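Local coordinates for Rubredoxin\:oxygen oxidoreductase (Desulfovibrio gigas, PDB 1E5D), which reduces molecular oxygen to water, passing four electrons to each molecule at a diiron centre in a flavoprotein that also carries FMN, at residues A[296-301]-A[327-332]. Sequence-based numbering, arbitrary orientation.
Sequences QIMSEI and QYIKGL
Met298 reaches from helix 294-302 into the side chains of Tyr328 and Ile329 on helix 320-331 and of Leu332, the next residue along the chain. Its CG is anti to the backbone N (chi1 180°), which carries the chain out toward the second helix, and a bend at chi2 (63°) then turns the thioether across Leu332. The two side chains run obliquely past each other, with Met298 CG 3.5 Å from Leu332 CD1 and the sulfur close to that same methyl. The terminal Met298 CE comes to 4.0 Å from Leu332 CB. Nearer the root of the methionine, Met298 CB meets the edge of the Tyr328 ring, in its plane, 3.9 Å from Tyr328 CE2. The Tyr328 hydroxyl is hydrogen-bonded to Asn196 OD1 on helix 183-198.

Both helices belong to the flavodoxin-like domain, where helices pack against a parallel five-stranded sheet of order 2-1-3-4-5; the axes of segments 296-301 and 327-331 approach to 10.3 Å, with a signed crossing angle of -42°. On the side of the contact toward the sheet, isoleucines take over. Ile301 and Ile329 meet roughly at right angles through their CD1 methyls, 3.3 Å apart, while Ile297 CG2 lies at 4.2 Å from that same methyl of Ile329. Beneath them, Phe258 of strand 254-259 touches Ile297 and Ile329, and Val256 touches Ile301. The side chain of Leu332 is about 7 Å from a bound FMN, and Asn315 of the second subunit packs against it.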
ATOM      1  N   GLN A 296      10.311  -5.723   2.814  1.00 13.75           N
ATOM      2  CA  GLN A 296      10.575  -6.978   3.502  1.00 18.67           C
ATOM      3  C   GLN A 296      10.298  -8.180   2.604  1.00 20.34           C
ATOM      4  O   GLN A 296      11.073  -9.119   2.507  1.00 23.07           O
ATOM      5  CB  GLN A 296       9.690  -7.161   4.737  1.00 19.23           C
ATOM      6  CG  GLN A 296      10.396  -7.066   6.079  1.00 32.41           C
ATOM      7  CD  GLN A 296       9.766  -5.962   6.914  1.00 45.02           C
ATOM      8  OE1 GLN A 296       9.014  -6.210   7.854  1.00 30.66           O
ATOM      9  NE2 GLN A 296      10.078  -4.724   6.539  1.00 75.47           N
ATOM     10  N   ILE A 297       9.129  -8.118   1.964  1.00 15.00           N
ATOM     11  CA  ILE A 297       8.781  -9.231   1.083  1.00 15.91           C
ATOM     12  C   ILE A 297       9.847  -9.346   0.001  1.00 15.61           C
ATOM     13  O   ILE A 297      10.282 -10.430  -0.376  1.00 14.33           O
ATOM     14  CB  ILE A 297       7.378  -9.029   0.495  1.00 15.15           C
ATOM     15  CG1 ILE A 297       6.284  -9.187   1.556  1.00 15.09           C
ATOM     16  CG2 ILE A 297       7.148  -9.953  -0.689  1.00 11.19           C
ATOM     17  CD1 ILE A 297       5.025  -8.397   1.299  1.00 13.56           C
ATOM     18  N   MET A 298      10.282  -8.185  -0.483  1.00 11.58           N
ATOM     19  CA  MET A 298      11.288  -8.179  -1.542  1.00 15.52           C
ATOM     20  C   MET A 298      12.567  -8.856  -1.072  1.00 15.00           C
ATOM     21  O   MET A 298      13.185  -9.634  -1.786  1.00 19.03           O
ATOM     22  CB  MET A 298      11.583  -6.751  -2.000  1.00 13.46           C
ATOM     23  CG  MET A 298      12.633  -6.655  -3.097  1.00 20.65           C
ATOM     24  SD  MET A 298      12.082  -7.482  -4.612  1.00 20.06           S
ATOM     25  CE  MET A 298      13.669  -7.887  -5.345  1.00 16.53           C
ATOM     26  N   SER A 299      12.967  -8.546   0.159  1.00 14.73           N
ATOM     27  CA  SER A 299      14.230  -9.106   0.634  1.00 15.48           C
ATOM     28  C   SER A 299      14.142 -10.623   0.653  1.00 15.06           C
ATOM     29  O   SER A 299      15.107 -11.310   0.329  1.00 24.00           O
ATOM     30  CB  SER A 299      14.594  -8.585   2.025  1.00 11.59           C
ATOM     31  OG  SER A 299      14.707  -7.167   2.009  1.00 21.98           O
ATOM     32  N   GLU A 300      12.964 -11.116   1.042  1.00 13.52           N
ATOM     33  CA  GLU A 300      12.795 -12.564   1.106  1.00 12.42           C
ATOM     34  C   GLU A 300      12.782 -13.124  -0.307  1.00 15.08           C
ATOM     35  O   GLU A 300      13.221 -14.234  -0.568  1.00 15.77           O
ATOM     36  CB  GLU A 300      11.511 -12.930   1.848  1.00 17.58           C
ATOM     37  CG  GLU A 300      11.500 -12.541   3.318  1.00 19.13           C
ATOM     38  CD  GLU A 300      12.664 -13.113   4.103  1.00 21.92           C
ATOM     39  OE1 GLU A 300      13.267 -14.114   3.649  1.00 17.33           O
ATOM     40  OE2 GLU A 300      12.979 -12.568   5.185  1.00 38.66           O
ATOM     41  N   ILE A 301      12.259 -12.313  -1.228  1.00 13.60           N
ATOM     42  CA  ILE A 301      12.081 -12.807  -2.589  1.00 12.56           C
ATOM     43  C   ILE A 301      13.416 -12.857  -3.323  1.00 16.27           C
ATOM     44  O   ILE A 301      13.582 -13.642  -4.254  1.00 19.44           O
ATOM     45  CB  ILE A 301      11.076 -11.947  -3.371  1.00 11.78           C
ATOM     46  CG1 ILE A 301       9.608 -12.233  -3.031  1.00 13.21           C
ATOM     47  CG2 ILE A 301      11.290 -12.085  -4.873  1.00 14.35           C
ATOM     48  CD1 ILE A 301       8.691 -11.146  -3.548  1.00 24.38           C
ATOM     49  N   GLN A 327       3.540  -3.846  -7.475  1.00  8.84           N
ATOM     50  CA  GLN A 327       4.130  -2.694  -8.154  1.00 10.31           C
ATOM     51  C   GLN A 327       5.592  -2.537  -7.732  1.00 12.38           C
ATOM     52  O   GLN A 327       6.484  -2.417  -8.559  1.00 10.45           O
ATOM     53  CB  GLN A 327       3.393  -1.385  -7.871  1.00 11.13           C
ATOM     54  CG  GLN A 327       3.932  -0.197  -8.671  1.00 18.55           C
ATOM     55  CD  GLN A 327       3.853  -0.481 -10.166  1.00 31.86           C
ATOM     56  OE1 GLN A 327       2.748  -0.587 -10.704  1.00 46.97           O
ATOM     57  NE2 GLN A 327       5.004  -0.619 -10.820  1.00 32.14           N
ATOM     58  N   TYR A 328       5.809  -2.550  -6.419  1.00 15.49           N
ATOM     59  CA  TYR A 328       7.160  -2.403  -5.891  1.00 15.00           C
ATOM     60  C   TYR A 328       8.062  -3.467  -6.500  1.00 14.83           C
ATOM     61  O   TYR A 328       9.143  -3.186  -6.995  1.00 16.99           O
ATOM     62  CB  TYR A 328       7.163  -2.544  -4.379  1.00  9.26           C
ATOM     63  CG  TYR A 328       8.492  -2.292  -3.715  1.00  6.19           C
ATOM     64  CD1 TYR A 328       8.982  -0.998  -3.616  1.00  7.96           C
ATOM     65  CD2 TYR A 328       9.254  -3.321  -3.174  1.00  8.53           C
ATOM     66  CE1 TYR A 328      10.191  -0.739  -3.009  1.00  9.69           C
ATOM     67  CE2 TYR A 328      10.473  -3.063  -2.563  1.00  5.36           C
ATOM     68  CZ  TYR A 328      10.940  -1.769  -2.482  1.00  3.87           C
ATOM     69  OH  TYR A 328      12.143  -1.488  -1.882  1.00 13.04           O
ATOM     70  N   ILE A 329       7.561  -4.699  -6.451  1.00 12.99           N
ATOM     71  CA  ILE A 329       8.382  -5.830  -6.872  1.00 15.53           C
ATOM     72  C   ILE A 329       8.682  -5.787  -8.363  1.00 13.71           C
ATOM     73  O   ILE A 329       9.820  -6.001  -8.783  1.00 15.41           O
ATOM     74  CB  ILE A 329       7.710  -7.160  -6.507  1.00 13.54           C
ATOM     75  CG1 ILE A 329       7.541  -7.349  -4.994  1.00 13.37           C
ATOM     76  CG2 ILE A 329       8.473  -8.316  -7.117  1.00 17.45           C
ATOM     77  CD1 ILE A 329       6.844  -8.660  -4.683  1.00 41.71           C
ATOM     78  N   LYS A 330       7.660  -5.489  -9.159  1.00 12.07           N
ATOM     79  CA  LYS A 330       7.856  -5.445 -10.602  1.00 12.55           C
ATOM     80  C   LYS A 330       8.985  -4.491 -10.984  1.00 16.25           C
ATOM     81  O   LYS A 330       9.779  -4.779 -11.879  1.00 25.34           O
ATOM     82  CB  LYS A 330       6.551  -5.047 -11.288  1.00 12.66           C
ATOM     83  CG  LYS A 330       6.695  -4.726 -12.766  1.00 13.96           C
ATOM     84  CD  LYS A 330       5.315  -4.469 -13.356  1.00 24.89           C
ATOM     85  CE  LYS A 330       5.396  -4.052 -14.820  1.00 31.37           C
ATOM     86  NZ  LYS A 330       5.166  -5.230 -15.708  1.00 40.64           N
ATOM     87  N   GLY A 331       9.060  -3.352 -10.300  1.00 12.00           N
ATOM     88  CA  GLY A 331      10.075  -2.360 -10.593  1.00 12.61           C
ATOM     89  C   GLY A 331      11.465  -2.879 -10.280  1.00 17.26           C
ATOM     90  O   GLY A 331      12.455  -2.478 -10.891  1.00 16.07           O
ATOM     91  N   LEU A 332      11.574  -3.788  -9.304  1.00 11.85           N
ATOM     92  CA  LEU A 332      12.925  -4.199  -8.916  1.00 12.87           C
ATOM     93  C   LEU A 332      13.455  -5.323  -9.795  1.00 16.37           C
ATOM     94  O   LEU A 332      14.573  -5.799  -9.610  1.00 11.39           O
ATOM     95  CB  LEU A 332      12.904  -4.585  -7.434  1.00 16.14           C
ATOM     96  CG  LEU A 332      12.818  -3.356  -6.509  1.00 19.22           C
ATOM     97  CD1 LEU A 332      12.466  -3.780  -5.093  1.00 36.81           C
ATOM     98  CD2 LEU A 332      14.119  -2.568  -6.543  1.00  9.48           C
TER